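Local coordinates for 16S rRNA (adenine(1408)-N(1))-methyltransferase (Escherichia coli, PDB 3P2E), which methylates N1 of adenine 1408 in the 16S rRNA of assembled 30S subunits, using S-adenosyl-L-methionine, and so confers resistance to many aminoglycosides, at residues P106-I115 / F135-D143. Sequence-based numbering, arbitrary orientation.
Sequences PWGTLLEYVI and FEFVTTYSD. With SAH (S-adenosyl-L-homocysteine), chain C.
Thr-139 meets Leu-111, Val-114, Ile-115 and Pro-106 mainly through its methyl group CG2. Its CG2 lies 4.0 Å from Leu-111 CD1 and 3.8 Å from Pro-106 CG. Ile-115 comes tip to tip with the threonine, its CD1 3.7 Å from Thr-139 CG2. The torsion of Thr-139 (chi1 59°) sets OG1 between the backbone N and the carbonyl carbon and turns CG2 into this apolar cluster.

Leu-111 bridges two residues with its two methyls. CD1 takes the threonine, while CD2 reaches the edge of the Tyr-141 ring, 3.7 Å from CD1 of that tyrosine. The two side chains cross at about a right angle. Val-114 uses CG1, which lies anti to the backbone N, to approach Phe-137 CD2 obliquely at 3.9 Å. Phe-135 CD1 sits over the centre of one face of the Phe-137 ring, which also meets Phe-177 edge-to-face.

No direct hydrogen bond joins the segments. Instead one water donates to Pro-106 O (2.8 Å) and to Thr-140 O, linking the cofactor-binding loop at Pro-106 to Thr-140. At the N-terminal end of the helix, Thr-109 OG1 accepts a nearly straight bond from the adenine N6 of S-adenosyl-L-homocysteine (2.9 Å, 176°).

In this Rossmann-like methyltransferase fold, helix 108-115 follows strand 98-104, and its axis runs at 115° to that of 135-139 in strand 133-139. Ile-103 of strand 98-104 touches both Val-114 and Phe-137. Phe-163 of helix 160-164 covers Ile-115 and Thr-139, and strand 209-215 pairs antiparallel with strand 133-139 on its other edge.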
ATOM      1  N   PRO A 106       1.843   8.766  -0.816  1.00 13.40           N
ATOM      2  CA  PRO A 106       1.012   8.930  -2.007  1.00 15.80           C
ATOM      3  C   PRO A 106       1.215  10.284  -2.679  1.00 16.42           C
ATOM      4  O   PRO A 106       1.705  11.236  -2.062  1.00 16.68           O
ATOM      5  CB  PRO A 106      -0.405   8.758  -1.462  1.00 16.57           C
ATOM      6  CG  PRO A 106      -0.297   9.355  -0.087  1.00 14.68           C
ATOM      7  CD  PRO A 106       1.017   8.774   0.409  1.00 14.97           C
ATOM      8  N   TRP A 107       0.832  10.355  -3.946  1.00 15.07           N
ATOM      9  CA  TRP A 107       0.945  11.581  -4.722  1.00 16.88           C
ATOM     10  C   TRP A 107      -0.246  11.608  -5.667  1.00 15.78           C
ATOM     11  O   TRP A 107      -0.924  10.598  -5.848  1.00 16.21           O
ATOM     12  CB  TRP A 107       2.255  11.576  -5.512  1.00 23.84           C
ATOM     13  CG  TRP A 107       2.880  12.925  -5.687  1.00 30.15           C
ATOM     14  CD1 TRP A 107       3.325  13.760  -4.699  1.00 29.23           C
ATOM     15  CD2 TRP A 107       3.181  13.576  -6.926  1.00 30.84           C
ATOM     16  NE1 TRP A 107       3.889  14.886  -5.249  1.00 31.57           N
ATOM     17  CE2 TRP A 107       3.814  14.799  -6.614  1.00 32.41           C
ATOM     18  CE3 TRP A 107       2.979  13.242  -8.273  1.00 35.09           C
ATOM     19  CZ2 TRP A 107       4.249  15.692  -7.600  1.00 35.17           C
ATOM     20  CZ3 TRP A 107       3.413  14.131  -9.254  1.00 35.49           C
ATOM     21  CH2 TRP A 107       4.040  15.342  -8.910  1.00 35.03           C
ATOM     22  N   GLY A 108      -0.522  12.761  -6.262  1.00 17.40           N
ATOM     23  CA  GLY A 108      -1.646  12.827  -7.177  1.00 16.42           C
ATOM     24  C   GLY A 108      -2.996  12.660  -6.506  1.00 16.66           C
ATOM     25  O   GLY A 108      -3.194  13.076  -5.359  1.00 14.77           O
ATOM     26  N   THR A 109      -3.933  12.039  -7.212  1.00 16.17           N
ATOM     27  CA  THR A 109      -5.273  11.862  -6.667  1.00 15.88           C
ATOM     28  C   THR A 109      -5.310  11.029  -5.387  1.00 15.10           C
ATOM     29  O   THR A 109      -6.106  11.305  -4.497  1.00 15.91           O
ATOM     30  CB  THR A 109      -6.238  11.241  -7.714  1.00 17.85           C
ATOM     31  OG1 THR A 109      -5.772   9.946  -8.108  1.00 18.89           O
ATOM     32  CG2 THR A 109      -6.318  12.129  -8.947  1.00 19.66           C
ATOM     33  N   LEU A 110      -4.442  10.026  -5.278  1.00 13.66           N
ATOM     34  CA  LEU A 110      -4.437   9.186  -4.084  1.00 14.16           C
ATOM     35  C   LEU A 110      -4.107  10.005  -2.841  1.00 15.05           C
ATOM     36  O   LEU A 110      -4.695   9.796  -1.775  1.00 14.75           O
ATOM     37  CB  LEU A 110      -3.441   8.027  -4.231  1.00 16.09           C
ATOM     38  CG  LEU A 110      -3.457   6.986  -3.104  1.00 15.95           C
ATOM     39  CD1 LEU A 110      -4.871   6.453  -2.902  1.00 18.91           C
ATOM     40  CD2 LEU A 110      -2.497   5.846  -3.446  1.00 17.46           C
ATOM     41  N   LEU A 111      -3.171  10.939  -2.969  1.00 14.97           N
ATOM     42  CA  LEU A 111      -2.820  11.777  -1.830  1.00 16.03           C
ATOM     43  C   LEU A 111      -4.049  12.568  -1.377  1.00 15.89           C
ATOM     44  O   LEU A 111      -4.346  12.638  -0.186  1.00 15.45           O
ATOM     45  CB  LEU A 111      -1.680  12.738  -2.192  1.00 16.20           C
ATOM     46  CG  LEU A 111      -1.329  13.792  -1.130  1.00 17.98           C
ATOM     47  CD1 LEU A 111      -0.871  13.118   0.146  1.00 16.67           C
ATOM     48  CD2 LEU A 111      -0.234  14.713  -1.664  1.00 18.62           C
ATOM     49  N   GLU A 112      -4.778  13.149  -2.328  1.00 17.04           N
ATOM     50  CA  GLU A 112      -5.962  13.924  -1.975  1.00 19.20           C
ATOM     51  C   GLU A 112      -7.048  13.060  -1.323  1.00 16.98           C
ATOM     52  O   GLU A 112      -7.724  13.504  -0.397  1.00 16.59           O
ATOM     53  CB  GLU A 112      -6.531  14.646  -3.205  1.00 31.20           C
ATOM     54  CG  GLU A 112      -7.358  13.782  -4.135  1.00 40.74           C
ATOM     55  CD  GLU A 112      -8.082  14.593  -5.195  1.00 44.53           C
ATOM     56  OE1 GLU A 112      -8.829  15.525  -4.827  1.00 47.40           O
ATOM     57  OE2 GLU A 112      -7.911  14.295  -6.397  1.00 48.36           O
ATOM     58  N   TYR A 113      -7.210  11.820  -1.782  1.00 14.28           N
ATOM     59  CA  TYR A 113      -8.229  10.948  -1.195  1.00 16.40           C
ATOM     60  C   TYR A 113      -7.927  10.680   0.275  1.00 16.70           C
ATOM     61  O   TYR A 113      -8.838  10.513   1.086  1.00 16.29           O
ATOM     62  CB  TYR A 113      -8.311   9.610  -1.935  1.00 15.22           C
ATOM     63  CG  TYR A 113      -8.738   9.725  -3.381  1.00 16.30           C
ATOM     64  CD1 TYR A 113      -9.557  10.773  -3.807  1.00 16.06           C
ATOM     65  CD2 TYR A 113      -8.343   8.775  -4.321  1.00 15.97           C
ATOM     66  CE1 TYR A 113      -9.969  10.871  -5.135  1.00 19.09           C
ATOM     67  CE2 TYR A 113      -8.754   8.864  -5.648  1.00 19.12           C
ATOM     68  CZ  TYR A 113      -9.564   9.914  -6.048  1.00 19.80           C
ATOM     69  OH  TYR A 113      -9.967  10.011  -7.362  1.00 22.73           O
ATOM     70  N   VAL A 114      -6.646  10.630   0.614  1.00 16.55           N
ATOM     71  CA  VAL A 114      -6.257  10.375   1.993  1.00 15.32           C
ATOM     72  C   VAL A 114      -6.337  11.629   2.860  1.00 16.73           C
ATOM     73  O   VAL A 114      -6.843  11.581   3.979  1.00 17.90           O
ATOM     74  CB  VAL A 114      -4.811   9.805   2.077  1.00 16.02           C
ATOM     75  CG1 VAL A 114      -4.381   9.676   3.534  1.00 15.84           C
ATOM     76  CG2 VAL A 114      -4.745   8.447   1.398  1.00 15.68           C
ATOM     77  N   ILE A 115      -5.859  12.752   2.331  1.00 16.05           N
ATOM     78  CA  ILE A 115      -5.822  14.005   3.088  1.00 18.62           C
ATOM     79  C   ILE A 115      -7.113  14.808   3.233  1.00 19.66           C
ATOM     80  O   ILE A 115      -7.339  15.425   4.280  1.00 20.59           O
ATOM     81  CB  ILE A 115      -4.743  14.958   2.516  1.00 25.02           C
ATOM     82  CG1 ILE A 115      -3.396  14.236   2.441  1.00 27.17           C
ATOM     83  CG2 ILE A 115      -4.616  16.197   3.393  1.00 28.08           C
ATOM     84  CD1 ILE A 115      -2.958  13.629   3.734  1.00 29.22           C
ATOM     85  N   PHE A 135      -4.243  -0.618   9.491  1.00 15.51           N
ATOM     86  CA  PHE A 135      -4.013   0.253   8.345  1.00 15.63           C
ATOM     87  C   PHE A 135      -2.955   1.278   8.703  1.00 16.60           C
ATOM     88  O   PHE A 135      -2.741   1.591   9.876  1.00 14.27           O
ATOM     89  CB  PHE A 135      -5.307   0.951   7.899  1.00 15.03           C
ATOM     90  CG  PHE A 135      -5.676   2.158   8.719  1.00 15.07           C
ATOM     91  CD1 PHE A 135      -5.225   3.426   8.362  1.00 14.72           C
ATOM     92  CD2 PHE A 135      -6.488   2.027   9.842  1.00 16.70           C
ATOM     93  CE1 PHE A 135      -5.578   4.550   9.111  1.00 16.71           C
ATOM     94  CE2 PHE A 135      -6.848   3.144  10.600  1.00 15.95           C
ATOM     95  CZ  PHE A 135      -6.392   4.407  10.233  1.00 16.66           C
ATOM     96  N   GLU A 136      -2.278   1.782   7.679  1.00 15.39           N
ATOM     97  CA  GLU A 136      -1.233   2.766   7.862  1.00 16.90           C
ATOM     98  C   GLU A 136      -1.177   3.691   6.656  1.00 15.88           C
ATOM     99  O   GLU A 136      -1.028   3.225   5.528  1.00 16.15           O
ATOM    100  CB  GLU A 136       0.103   2.041   8.035  1.00 25.11           C
ATOM    101  CG  GLU A 136       1.333   2.873   7.751  1.00 32.13           C
ATOM    102  CD  GLU A 136       2.591   2.028   7.762  1.00 33.25           C
ATOM    103  OE1 GLU A 136       2.701   1.102   6.928  1.00 33.99           O
ATOM    104  OE2 GLU A 136       3.468   2.283   8.608  1.00 36.71           O
ATOM    105  N   PHE A 137      -1.327   4.993   6.898  1.00 15.81           N
ATOM    106  CA  PHE A 137      -1.254   5.999   5.836  1.00 15.97           C
ATOM    107  C   PHE A 137      -0.094   6.925   6.194  1.00 16.02           C
ATOM    108  O   PHE A 137      -0.135   7.599   7.225  1.00 16.53           O
ATOM    109  CB  PHE A 137      -2.533   6.852   5.750  1.00 16.17           C
ATOM    110  CG  PHE A 137      -3.801   6.070   5.499  1.00 16.35           C
ATOM    111  CD1 PHE A 137      -3.778   4.832   4.860  1.00 17.07           C
ATOM    112  CD2 PHE A 137      -5.032   6.602   5.883  1.00 19.27           C
ATOM    113  CE1 PHE A 137      -4.962   4.132   4.608  1.00 18.67           C
ATOM    114  CE2 PHE A 137      -6.223   5.911   5.637  1.00 18.26           C
ATOM    115  CZ  PHE A 137      -6.187   4.675   4.998  1.00 18.58           C
ATOM    116  N   VAL A 138       0.939   6.954   5.359  1.00 14.66           N
ATOM    117  CA  VAL A 138       2.094   7.816   5.614  1.00 13.75           C
ATOM    118  C   VAL A 138       2.135   8.873   4.518  1.00 14.48           C
ATOM    119  O   VAL A 138       2.318   8.556   3.340  1.00 13.64           O
ATOM    120  CB  VAL A 138       3.406   7.000   5.612  1.00 15.48           C
ATOM    121  CG1 VAL A 138       4.595   7.912   5.901  1.00 17.80           C
ATOM    122  CG2 VAL A 138       3.318   5.892   6.647  1.00 17.94           C
ATOM    123  N   THR A 139       1.969  10.134   4.905  1.00 15.65           N
ATOM    124  CA  THR A 139       1.935  11.214   3.930  1.00 16.02           C
ATOM    125  C   THR A 139       2.922  12.350   4.166  1.00 16.01           C
ATOM    126  O   THR A 139       3.475  12.513   5.255  1.00 15.98           O
ATOM    127  CB  THR A 139       0.528  11.845   3.873  1.00 13.78           C
ATOM    128  OG1 THR A 139       0.181  12.342   5.172  1.00 18.19           O
ATOM    129  CG2 THR A 139      -0.509  10.821   3.447  1.00 15.41           C
ATOM    130  N   THR A 140       3.125  13.133   3.115  1.00 15.95           N
ATOM    131  CA  THR A 140       3.985  14.304   3.157  1.00 18.16           C
ATOM    132  C   THR A 140       3.588  15.176   1.970  1.00 20.44           C
ATOM    133  O   THR A 140       3.227  14.663   0.912  1.00 19.92           O
ATOM    134  CB  THR A 140       5.480  13.943   3.046  1.00 19.73           C
ATOM    135  OG1 THR A 140       6.263  15.130   3.231  1.00 19.45           O
ATOM    136  CG2 THR A 140       5.799  13.334   1.683  1.00 21.94           C
ATOM    137  N   TYR A 141       3.627  16.491   2.147  1.00 26.76           N
ATOM    138  CA  TYR A 141       3.269  17.388   1.056  1.00 31.13           C
ATOM    139  C   TYR A 141       4.405  18.359   0.772  1.00 33.60           C
ATOM    140  O   TYR A 141       5.212  18.135  -0.133  1.00 35.15           O
ATOM    141  CB  TYR A 141       1.991  18.160   1.394  1.00 58.60           C
ATOM    142  CG  TYR A 141       1.387  18.876   0.205  1.00 61.98           C
ATOM    143  CD1 TYR A 141       0.980  18.168  -0.925  1.00 63.66           C
ATOM    144  CD2 TYR A 141       1.231  20.262   0.204  1.00 64.36           C
ATOM    145  CE1 TYR A 141       0.432  18.819  -2.027  1.00 66.26           C
ATOM    146  CE2 TYR A 141       0.683  20.925  -0.893  1.00 66.31           C
ATOM    147  CZ  TYR A 141       0.287  20.197  -2.004  1.00 67.29           C
ATOM    148  OH  TYR A 141      -0.254  20.847  -3.091  1.00 69.25           O
ATOM    149  N   SER A 142       4.476  19.430   1.554  1.00 33.94           N
ATOM    150  CA  SER A 142       5.521  20.432   1.376  1.00 34.82           C
ATOM    151  C   SER A 142       6.769  20.085   2.182  1.00 34.73           C
ATOM    152  O   SER A 142       6.683  19.451   3.234  1.00 34.55           O
ATOM    153  CB  SER A 142       5.003  21.808   1.799  1.00 59.01           C
ATOM    154  OG  SER A 142       3.884  22.191   1.019  1.00 62.46           O
ATOM    155  N   ASP A 143       7.927  20.504   1.676  1.00 34.05           N
ATOM    156  CA  ASP A 143       9.202  20.255   2.343  1.00 34.39           C
ATOM    157  C   ASP A 143       9.497  21.374   3.335  1.00 34.27           C
ATOM    158  O   ASP A 143       8.941  22.468   3.228  1.00 34.20           O
ATOM    159  CB  ASP A 143      10.321  20.165   1.313  1.00 26.97           C
TER
HETATM  160  N   SAH C6732       4.058   4.046  -2.470  1.00 14.04           N
HETATM  161  CA  SAH C6732       4.924   4.548  -3.401  1.00 14.61           C
HETATM  162  CB  SAH C6732       4.370   5.849  -3.988  1.00 16.50           C
HETATM  163  CG  SAH C6732       4.918   6.329  -5.299  1.00 15.03           C
HETATM  164  SD  SAH C6732       4.260   7.826  -5.958  1.00 18.09           S
HETATM  165  C   SAH C6732       6.372   4.664  -2.755  1.00 17.03           C
HETATM  166  O   SAH C6732       7.122   4.553  -3.631  1.00 18.93           O
HETATM  167  OXT SAH C6732       6.594   4.840  -1.642  1.00 15.88           O
HETATM  168  C5' SAH C6732       2.463   7.843  -5.903  1.00 15.92           C
HETATM  169  C4' SAH C6732       1.931   6.499  -6.586  1.00 18.07           C
HETATM  170  O4' SAH C6732       0.522   6.576  -6.333  1.00 19.53           O
HETATM  171  C3' SAH C6732       2.134   6.409  -8.085  1.00 15.96           C
HETATM  172  O3' SAH C6732       2.850   5.184  -8.439  1.00 18.26           O
HETATM  173  C2' SAH C6732       0.683   6.523  -8.681  1.00 17.56           C
HETATM  174  O2' SAH C6732       0.442   5.808  -9.873  1.00 14.87           O
HETATM  175  C1' SAH C6732      -0.185   6.045  -7.498  1.00 17.48           C
HETATM  176  N9  SAH C6732      -1.602   6.585  -7.513  1.00 17.73           N
HETATM  177  C8  SAH C6732      -1.994   7.917  -7.708  1.00 19.19           C
HETATM  178  N7  SAH C6732      -3.306   8.066  -7.726  1.00 20.46           N
HETATM  179  C5  SAH C6732      -3.763   6.720  -7.524  1.00 19.57           C
HETATM  180  C6  SAH C6732      -5.131   6.285  -7.456  1.00 20.15           C
HETATM  181  N6  SAH C6732      -6.171   7.142  -7.583  1.00 20.59           N
HETATM  182  N1  SAH C6732      -5.281   4.924  -7.253  1.00 19.38           N
HETATM  183  C2  SAH C6732      -4.198   4.045  -7.122  1.00 16.59           C
HETATM  184  N3  SAH C6732      -2.878   4.479  -7.190  1.00 16.65           N
HETATM  185  C4  SAH C6732      -2.761   5.831  -7.394  1.00 18.29           C
HETATM  186  O   HOH W   1       2.837  11.785   0.412  1.00 18.65           O